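PDB 3C8T: fumarate lyase from Mesorhizobium sp., which is of unknown specific function but belongs to the fumarate lyase family of mainly helical proteins, here assembled as a tetramer. Local coordinates for residues L156-T159 with F160-A164; I364-E367 with A368-A372; G399-E402 with V403-M407; G415-A418 with L419-L422. All blocks are in the same frame, centred on the assembly; numbering follows the deposited sequence. Where two conformers were deposited one is given.

Contact 1 joins a short strand to the start of the long helix 160-185. Contact 2 is the start of helix 366-377, and contacts 3 and 4 span the short helices 400-404 and 416-422; the three cluster at one end of the elongated chain, with centres 10 to 13 Å apart. P157 of the strand meets contact 2, its CG 3.5 Å from V365 CG1. Contact 2 in turn packs on contact 3 (V369 CG1 to L404 CD1, 3.8 Å) and on contact 4 (A372 CB to L422 CD1, 3.6 Å). Contacts 3 and 4 are tied by a salt bridge from R405 NE to E416 OE2, 2.8 Å. Contacts 1 and 2 both also touch the second subunit.

Contact 1: residues L156-T159 with F160-A164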
loop_
_atom_site.group_PDB
_atom_site.type_symbol
_atom_site.label_atom_id
_atom_site.label_comp_id
_atom_site.label_asym_id
_atom_site.label_seq_id
_atom_site.Cartn_x
_atom_site.Cartn_y
_atom_site.Cartn_z
ATOM N N LEU A 156 -4.845 33.839 7.191
ATOM C CA LEU A 156 -5.071 35.185 6.674
ATOM C C LEU A 156 -6.267 35.116 5.744
ATOM O O LEU A 156 -6.700 34.012 5.381
ATOM C CB LEU A 156 -3.857 35.714 5.901
ATOM C CG LEU A 156 -2.524 36.041 6.596
ATOM C CD1 LEU A 156 -1.503 36.477 5.584
ATOM C CD2 LEU A 156 -2.645 37.126 7.707
ATOM N N PRO A 157 -6.819 36.284 5.338
ATOM C CA PRO A 157 -7.870 36.222 4.331
ATOM C C PRO A 157 -7.416 35.633 2.973
ATOM O O PRO A 157 -6.303 35.916 2.524
ATOM C CB PRO A 157 -8.270 37.693 4.169
ATOM C CG PRO A 157 -7.823 38.345 5.418
ATOM C CD PRO A 157 -6.579 37.665 5.784
ATOM N N VAL A 158 -8.273 34.842 2.328
ATOM C CA VAL A 158 -8.086 34.483 0.897
ATOM C C VAL A 158 -9.416 34.751 0.168
ATOM O O VAL A 158 -10.323 35.295 0.769
ATOM C CB VAL A 158 -7.617 32.987 0.691
ATOM C CG1 VAL A 158 -6.259 32.717 1.371
ATOM C CG2 VAL A 158 -8.686 31.975 1.120
ATOM N N THR A 159 -9.540 34.421 -1.118
ATOM C CA THR A 159 -10.878 34.425 -1.734
ATOM C C THR A 159 -11.198 33.018 -2.139
ATOM O O THR A 159 -10.277 32.204 -2.258
ATOM C CB THR A 159 -10.989 35.364 -2.958
ATOM O OG1 THR A 159 -10.061 34.949 -3.946
ATOM C CG2 THR A 159 -10.694 36.812 -2.575
ATOM N N PHE A 160 -12.483 32.705 -2.310
ATOM C CA PHE A 160 -12.870 31.395 -2.745
ATOM C C PHE A 160 -12.382 31.123 -4.198
ATOM O O PHE A 160 -12.013 30.005 -4.524
ATOM C CB PHE A 160 -14.359 31.153 -2.590
ATOM C CG PHE A 160 -14.787 29.794 -3.092
ATOM C CD1 PHE A 160 -14.415 28.635 -2.406
ATOM C CD2 PHE A 160 -15.480 29.664 -4.299
ATOM C CE1 PHE A 160 -14.746 27.381 -2.872
ATOM C CE2 PHE A 160 -15.825 28.392 -4.793
ATOM C CZ PHE A 160 -15.448 27.237 -4.067
ATOM N N GLY A 161 -12.367 32.140 -5.062
ATOM C CA GLY A 161 -11.831 31.952 -6.424
ATOM C C GLY A 161 -10.356 31.588 -6.366
ATOM O O GLY A 161 -9.873 30.812 -7.179
ATOM N N TYR A 162 -9.626 32.169 -5.399
ATOM C CA TYR A 162 -8.245 31.804 -5.174
ATOM C C TYR A 162 -8.121 30.291 -4.879
ATOM O O TYR A 162 -7.342 29.594 -5.563
ATOM C CB TYR A 162 -7.564 32.682 -4.115
ATOM C CG TYR A 162 -6.248 32.064 -3.624
ATOM C CD1 TYR A 162 -5.041 32.340 -4.255
ATOM C CD2 TYR A 162 -6.245 31.156 -2.534
ATOM C CE1 TYR A 162 -3.855 31.729 -3.813
ATOM C CE2 TYR A 162 -5.089 30.547 -2.085
ATOM C CZ TYR A 162 -3.897 30.826 -2.725
ATOM O OH TYR A 162 -2.760 30.198 -2.256
ATOM N N LYS A 163 -8.903 29.785 -3.911
ATOM C CA LYS A 163 -8.978 28.333 -3.644
ATOM C C LYS A 163 -9.285 27.514 -4.886
ATOM O O LYS A 163 -8.658 26.499 -5.118
ATOM C CB LYS A 163 -10.033 27.990 -2.559
ATOM C CG LYS A 163 -9.609 28.353 -1.152
ATOM C CD LYS A 163 -10.532 27.674 -0.058
ATOM C CE LYS A 163 -10.496 26.126 -0.111
ATOM N NZ LYS A 163 -9.052 25.697 -0.180
ATOM N N ALA A 164 -10.300 27.916 -5.651
ATOM C CA ALA A 164 -10.630 27.197 -6.879
ATOM C C ALA A 164 -9.476 27.242 -7.885
ATOM O O ALA A 164 -9.266 26.275 -8.625
ATOM C CB ALA A 164 -11.940 27.734 -7.505
#
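T159 and Y162 meet at the N-terminus of helix 160-185, where strand 157-159 ends in a threonine N-cap and the short axes of strand 157-159 and residues 160-164 lie 67° apart. Two hydrogen bonds make the polar part of the junction. In the capping bond the backbone N of Y162 donates to T159 OG1 over 3.2 Å. The threonine hydroxyl stands between its own backbone N and carbonyl carbon (chi1 60°), which sets it facing the N-H of Y162. The same oxygen is hydrogen-bonded to the carbonyl of R142, so it links the new helix to the chain entering the strand 145-150. Alongside, K163 N reaches T159 O at 3.2 Å with a nearly straight N-H (165°), the first regular helical bond.

Apolar contact is lighter. V158 presents CB to CD2 of the Y162 ring at 4.0 Å, approaching obliquely, while its CG2 comes within 4.4 Å of K163 CG. Beyond that point the lysine chain bends away, and NZ forms salt bridges with D251 and with E312 of the second subunit, consistent with a buried charge balanced from both chains.

The Y162 side chain runs at about a right angle to that of T159. Its CB lies 3.4 Å from T159 OG1. At the edge of the ring sits the carbonyl oxygen T159 O, 4.2 Å from Y162 CD2.

Contact 2: residues I364-E367 with A368-A372; sequences IVAE and AVMMA
A366 O and M370 N, 3.1 Å apart, and E367 O and M371 N, 2.9 Å apart, are the first two straight i to i+4 bonds of helix 366-377, with V365 at its N-cap position. The beginning of this helix is less regular than what follows. V365 O receives two weak bonds, one from A368 N at 2.9 Å and one from V369 N, and A366 O takes a further weak bond from V369 N besides the one from M370 N. The first turn is thus held by shared, weak bonds, bent or long, and straight ones take over a residue later.

Among the side chains, V365 and A368 meet CB to CB at 4.2 Å on the face of the helix that also touches Y428. M370 lies on another face: CG stands anti to the carbonyl carbon (chi1 -69°) and the chain beyond is extended, so the thioether runs back along the helix toward its start. SD passes 4.2 Å from E367 CA, and CE arrives 4.5 Å from A366 CB. Both A366 and M370 also pack on V386 of helix 379-395.

E367 sends its chain out in an extended form, and its OE2 is hydrogen-bonded to the hydroxyl of Y428. S199 of the second subunit packs against E367, which brings the subunit boundary to this edge of the helix. V369, which packs on the short helices 408-414 and 416-422, holds its CB 3.5 Å from A366 O.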
loop_
_atom_site.group_PDB
_atom_site.type_symbol
_atom_site.label_atom_id
_atom_site.label_comp_id
_atom_site.label_asym_id
_atom_site.label_seq_id
_atom_site.Cartn_x
_atom_site.Cartn_y
_atom_site.Cartn_z
ATOM N N ILE A 364 -7.407 37.837 12.592
ATOM C CA ILE A 364 -6.927 37.219 11.349
ATOM C C ILE A 364 -6.056 38.146 10.481
ATOM O O ILE A 364 -5.384 37.668 9.569
ATOM C CB ILE A 364 -8.132 36.627 10.512
ATOM C CG1 ILE A 364 -7.664 35.554 9.501
ATOM C CG2 ILE A 364 -8.966 37.760 9.861
ATOM C CD1 ILE A 364 -8.787 34.958 8.711
ATOM N N VAL A 365 -6.105 39.455 10.748
ATOM C CA VAL A 365 -5.290 40.470 10.052
ATOM C C VAL A 365 -4.355 41.272 11.022
ATOM O O VAL A 365 -3.861 42.368 10.701
ATOM C CB VAL A 365 -6.125 41.397 9.096
ATOM C CG1 VAL A 365 -6.662 40.579 7.901
ATOM C CG2 VAL A 365 -7.284 42.142 9.824
ATOM N N ALA A 366 -4.051 40.690 12.183
ATOM C CA ALA A 366 -2.969 41.210 13.032
ATOM C C ALA A 366 -1.722 41.547 12.197
ATOM O O ALA A 366 -1.132 42.624 12.364
ATOM C CB ALA A 366 -2.627 40.217 14.117
ATOM N N GLU A 367 -1.330 40.629 11.295
ATOM C CA GLU A 367 -0.179 40.848 10.393
ATOM C C GLU A 367 -0.214 42.199 9.641
ATOM O O GLU A 367 0.825 42.847 9.486
ATOM C CB GLU A 367 -0.061 39.716 9.355
ATOM C CG GLU A 367 1.327 39.693 8.679
ATOM C CD GLU A 367 1.389 38.823 7.404
ATOM O OE1 GLU A 367 2.060 37.746 7.444
ATOM O OE2 GLU A 367 0.784 39.224 6.363
ATOM N N ALA A 368 -1.397 42.602 9.161
ATOM C CA ALA A 368 -1.581 43.899 8.492
ATOM C C ALA A 368 -1.273 45.111 9.407
ATOM O O ALA A 368 -0.786 46.143 8.933
ATOM C CB ALA A 368 -3.006 44.015 7.937
ATOM N N VAL A 369 -1.617 45.023 10.697
ATOM C CA VAL A 369 -1.223 46.081 11.636
ATOM C C VAL A 369 0.309 46.081 11.839
ATOM O O VAL A 369 0.928 47.143 11.755
ATOM C CB VAL A 369 -1.981 45.999 12.974
ATOM C CG1 VAL A 369 -1.613 47.186 13.898
ATOM C CG2 VAL A 369 -3.523 45.908 12.742
ATOM N N MET A 370 0.907 44.907 12.076
ATOM C CA MET A 370 2.382 44.749 12.129
ATOM C C MET A 370 3.086 45.402 10.924
ATOM O O MET A 370 3.963 46.249 11.098
ATOM C CB MET A 370 2.790 43.272 12.193
ATOM C CG MET A 370 2.464 42.536 13.493
ATOM S SD MET A 370 2.714 40.727 13.423
ATOM C CE MET A 370 1.779 40.217 14.863
ATOM N N MET A 371 2.700 45.005 9.711
ATOM C CA MET A 371 3.226 45.583 8.457
ATOM C C MET A 371 3.157 47.115 8.509
ATOM O O MET A 371 4.106 47.819 8.186
ATOM C CB MET A 371 2.432 45.036 7.243
ATOM C CG MET A 371 2.864 45.527 5.824
ATOM S SD MET A 371 1.578 45.337 4.537
ATOM C CE MET A 371 0.189 46.160 5.359
ATOM N N ALA A 372 2.005 47.637 8.913
ATOM C CA ALA A 372 1.829 49.089 8.953
ATOM C C ALA A 372 2.614 49.785 10.070
ATOM O O ALA A 372 2.987 50.951 9.942
ATOM C CB ALA A 372 0.356 49.445 9.062
#

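Contact 3: residues G399-E402 with V403-M407; sequences GLFE and VLRTM
R405 and E402 are brought together by folded side chains. The arginine CG takes the cramped place between backbone N and carbonyl carbon (chi1 89°) and the chain bends again at chi3, while the glutamate turns back at chi2 (-57°). The two then run side by side in the same direction, and R405 NH1 donates to E402 OE2 at 2.8 Å in a salt bridge. The oxygen uses its syn lone pair and lies close to the guanidinium plane, although the carboxylate and guanidinium planes are 41° apart.

F401 CE2 lies over one face of that guanidinium, 3.8 Å from NH1 and displaced toward its rim, the ring and guanidinium planes being well tilted from each other. Nearer the backbone, R405 CB sits above one face of the phenyl ring, 4.1 Å from CE1. R405 NE goes on to a salt bridge with E416, so the group is held by two carboxylates.

These residues belong to helix 400-404, a short helix with G399 at its N-cap position, which leads through a type I beta turn, L404 to M407, toward helix 408-414. Next to this pair, L400 and L404 pack at a slant, CG of L400 3.6 Å from CD1 of L404. L404 N donates to L400 O at 2.9 Å and R405 N to F401 O at 3.0 Å. V403 O accepts from both T406 N and T406 OG1, the hydroxyl bond being 2.9 Å long.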
loop_
_atom_site.group_PDB
_atom_site.type_symbol
_atom_site.label_atom_id
_atom_site.label_comp_id
_atom_site.label_asym_id
_atom_site.label_seq_id
_atom_site.Cartn_x
_atom_site.Cartn_y
_atom_site.Cartn_z
ATOM N N GLY A 399 -12.884 42.650 20.175
ATOM C CA GLY A 399 -12.172 42.781 18.893
ATOM C C GLY A 399 -10.779 43.410 18.974
ATOM O O GLY A 399 -10.461 44.193 19.884
ATOM N N LEU A 400 -9.932 43.071 18.011
ATOM C CA LEU A 400 -8.597 43.640 17.987
ATOM C C LEU A 400 -8.571 45.178 17.890
ATOM O O LEU A 400 -7.739 45.809 18.561
ATOM C CB LEU A 400 -7.728 42.986 16.907
ATOM C CG LEU A 400 -6.269 43.479 16.798
ATOM C CD1 LEU A 400 -5.420 43.191 18.053
ATOM C CD2 LEU A 400 -5.596 42.968 15.543
ATOM N N PHE A 401 -9.451 45.773 17.074
ATOM C CA PHE A 401 -9.498 47.255 16.947
ATOM C C PHE A 401 -9.763 47.933 18.306
ATOM O O PHE A 401 -9.081 48.915 18.658
ATOM C CB PHE A 401 -10.533 47.774 15.920
ATOM C CG PHE A 401 -10.793 49.276 16.040
ATOM C CD1 PHE A 401 -9.838 50.198 15.616
ATOM C CD2 PHE A 401 -11.975 49.762 16.630
ATOM C CE1 PHE A 401 -10.033 51.580 15.762
ATOM C CE2 PHE A 401 -12.194 51.144 16.778
ATOM C CZ PHE A 401 -11.224 52.050 16.341
ATOM N N GLU A 402 -10.746 47.396 19.043
ATOM C CA GLU A 402 -11.092 47.930 20.354
ATOM C C GLU A 402 -9.950 47.807 21.385
ATOM O O GLU A 402 -9.889 48.584 22.315
ATOM C CB GLU A 402 -12.389 47.333 20.914
ATOM C CG GLU A 402 -13.694 47.455 20.044
ATOM C CD GLU A 402 -14.131 48.889 19.629
ATOM O OE1 GLU A 402 -15.024 48.982 18.732
ATOM O OE2 GLU A 402 -13.632 49.908 20.185
ATOM N N VAL A 403 -9.043 46.852 21.217
ATOM C CA VAL A 403 -7.866 46.785 22.096
ATOM C C VAL A 403 -6.813 47.780 21.614
ATOM O O VAL A 403 -6.333 48.619 22.402
ATOM C CB VAL A 403 -7.283 45.359 22.189
ATOM C CG1 VAL A 403 -6.022 45.326 23.043
ATOM C CG2 VAL A 403 -8.315 44.383 22.782
ATOM N N LEU A 404 -6.497 47.742 20.316
ATOM C CA LEU A 404 -5.383 48.540 19.752
ATOM C C LEU A 404 -5.548 50.052 19.861
ATOM O O LEU A 404 -4.569 50.788 20.022
ATOM C CB LEU A 404 -5.096 48.160 18.284
ATOM C CG LEU A 404 -4.579 46.746 17.998
ATOM C CD1 LEU A 404 -4.390 46.576 16.491
ATOM C CD2 LEU A 404 -3.299 46.400 18.785
ATOM N N ARG A 405 -6.795 50.489 19.764
ATOM C CA ARG A 405 -7.169 51.896 19.839
ATOM C C ARG A 405 -6.812 52.538 21.186
ATOM O O ARG A 405 -6.664 53.758 21.260
ATOM C CB ARG A 405 -8.686 52.037 19.602
ATOM C CG ARG A 405 -9.521 51.925 20.887
ATOM C CD ARG A 405 -11.012 52.041 20.637
ATOM N NE ARG A 405 -11.425 53.323 20.068
ATOM C CZ ARG A 405 -12.679 53.611 19.712
ATOM N NH1 ARG A 405 -13.655 52.710 19.876
ATOM N NH2 ARG A 405 -12.960 54.808 19.192
ATOM N N THR A 406 -6.706 51.734 22.246
ATOM C CA THR A 406 -6.419 52.249 23.586
ATOM C C THR A 406 -4.912 52.189 23.871
ATOM O O THR A 406 -4.492 52.543 24.974
ATOM C CB THR A 406 -7.144 51.446 24.720
ATOM O OG1 THR A 406 -6.588 50.133 24.852
ATOM C CG2 THR A 406 -8.645 51.346 24.493
ATOM N N MET A 407 -4.119 51.743 22.876
ATOM C CA MET A 407 -2.702 51.451 23.044
ATOM C C MET A 407 -1.895 52.536 22.314
ATOM O O MET A 407 -1.648 52.420 21.116
ATOM C CB MET A 407 -2.379 50.028 22.501
ATOM C CG MET A 407 -2.747 48.834 23.443
ATOM S SD MET A 407 -2.518 47.137 22.771
ATOM C CE MET A 407 -0.736 47.026 22.683
#

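Contact 4: residues G415-A418 with L419-L422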
loop_
_atom_site.group_PDB
_atom_site.type_symbol
_atom_site.label_atom_id
_atom_site.label_comp_id
_atom_site.label_asym_id
_atom_site.label_seq_id
_atom_site.Cartn_x
_atom_site.Cartn_y
_atom_site.Cartn_z
ATOM N N GLY A 415 -3.129 56.174 13.856
ATOM C CA GLY A 415 -4.394 56.886 13.789
ATOM C C GLY A 415 -5.481 55.826 13.827
ATOM O O GLY A 415 -5.297 54.727 13.302
ATOM N N GLU A 416 -6.601 56.161 14.451
ATOM C CA GLU A 416 -7.742 55.274 14.605
ATOM C C GLU A 416 -8.418 54.874 13.297
ATOM O O GLU A 416 -8.902 53.743 13.177
ATOM C CB GLU A 416 -8.788 55.908 15.509
ATOM C CG GLU A 416 -8.767 55.367 16.917
ATOM C CD GLU A 416 -10.069 55.641 17.667
ATOM O OE1 GLU A 416 -11.090 55.960 17.030
ATOM O OE2 GLU A 416 -10.072 55.526 18.913
ATOM N N GLU A 417 -8.478 55.799 12.337
ATOM C CA GLU A 417 -9.096 55.500 11.046
ATOM C C GLU A 417 -8.269 54.378 10.371
ATOM O O GLU A 417 -8.804 53.341 10.009
ATOM C CB GLU A 417 -9.154 56.760 10.174
ATOM C CG GLU A 417 -10.136 56.642 8.974
ATOM C CD GLU A 417 -11.632 56.594 9.407
ATOM O OE1 GLU A 417 -12.483 56.174 8.582
ATOM O OE2 GLU A 417 -11.957 56.975 10.564
ATOM N N ALA A 418 -6.965 54.598 10.231
ATOM C CA ALA A 418 -6.055 53.556 9.726
ATOM C C ALA A 418 -6.217 52.201 10.482
ATOM O O ALA A 418 -6.228 51.153 9.845
ATOM C CB ALA A 418 -4.598 54.035 9.794
ATOM N N LEU A 419 -6.369 52.242 11.816
ATOM C CA LEU A 419 -6.586 51.016 12.610
ATOM C C LEU A 419 -7.869 50.264 12.238
ATOM O O LEU A 419 -7.842 49.024 12.109
ATOM C CB LEU A 419 -6.551 51.298 14.131
ATOM C CG LEU A 419 -5.149 51.434 14.738
ATOM C CD1 LEU A 419 -5.230 51.778 16.225
ATOM C CD2 LEU A 419 -4.319 50.122 14.493
ATOM N N ARG A 420 -8.968 51.009 12.079
ATOM C CA ARG A 420 -10.218 50.481 11.521
ATOM C C ARG A 420 -10.024 49.808 10.153
ATOM O O ARG A 420 -10.501 48.700 9.947
ATOM C CB ARG A 420 -11.275 51.586 11.380
ATOM C CG ARG A 420 -11.764 52.060 12.664
ATOM C CD ARG A 420 -12.848 53.064 12.463
ATOM N NE ARG A 420 -13.273 53.577 13.758
ATOM C CZ ARG A 420 -14.107 52.944 14.577
ATOM N NH1 ARG A 420 -14.633 51.758 14.249
ATOM N NH2 ARG A 420 -14.418 53.513 15.729
ATOM N N ASP A 421 -9.328 50.484 9.238
ATOM C CA ASP A 421 -9.021 49.928 7.903
ATOM C C ASP A 421 -8.159 48.621 7.973
ATOM O O ASP A 421 -8.462 47.615 7.328
ATOM C CB ASP A 421 -8.330 51.003 7.046
ATOM C CG ASP A 421 -9.283 52.166 6.661
ATOM O OD1 ASP A 421 -10.526 51.987 6.809
ATOM O OD2 ASP A 421 -8.785 53.245 6.208
ATOM N N LEU A 422 -7.111 48.656 8.782
ATOM C CA LEU A 422 -6.149 47.549 8.899
ATOM C C LEU A 422 -6.718 46.310 9.595
ATOM O O LEU A 422 -6.268 45.200 9.337
ATOM C CB LEU A 422 -4.879 48.009 9.626
ATOM C CG LEU A 422 -4.044 49.051 8.872
ATOM C CD1 LEU A 422 -3.101 49.785 9.827
ATOM C CD2 LEU A 422 -3.284 48.408 7.718
HETATM O O HOH W 1 -12.474 56.024 14.637
#
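Helix 416-422 is a short alpha-helix that begins at G415, the N-cap residue, which follows directly on the preceding helix 408-414. The glycine has a positive phi of 91°, a backbone angle at which a CB would run into the carbonyl of the residue before. From there four successive i to i+4 bonds, from L419 N to G415 O on to L422 N to A418 O, build the helix; the one from R420 N to E416 O is 2.9 Å long and nearly straight at 171°.

E416 and R420 lie one turn apart with opposite charges that do not meet directly, OE1 and NH2 being 4.3 Å from each other. A water fills the step: it donates to E416 OE1 at 2.8 Å and accepts from R420 NE at 2.7 Å, lying at the edge of the guanidinium in its plane. The arginine chain is extended from CG to NE, which carries the group out to that water. E416 OE2 pairs directly with R405 in a salt bridge, whereas OE1 reaches R420 only through the water.

L422 packs beside the carbonyl of A418, its CG 3.2 Å from A418 O. L419 is the buried residue of this helix. It packs on F401 and L404 of helix 400-404, on V410 and L414 of helix 408-414 and on V369 of helix 366-377, while L422 reaches V369, A372 and L414, so three neighbouring helices meet the apolar side of helix 416-422.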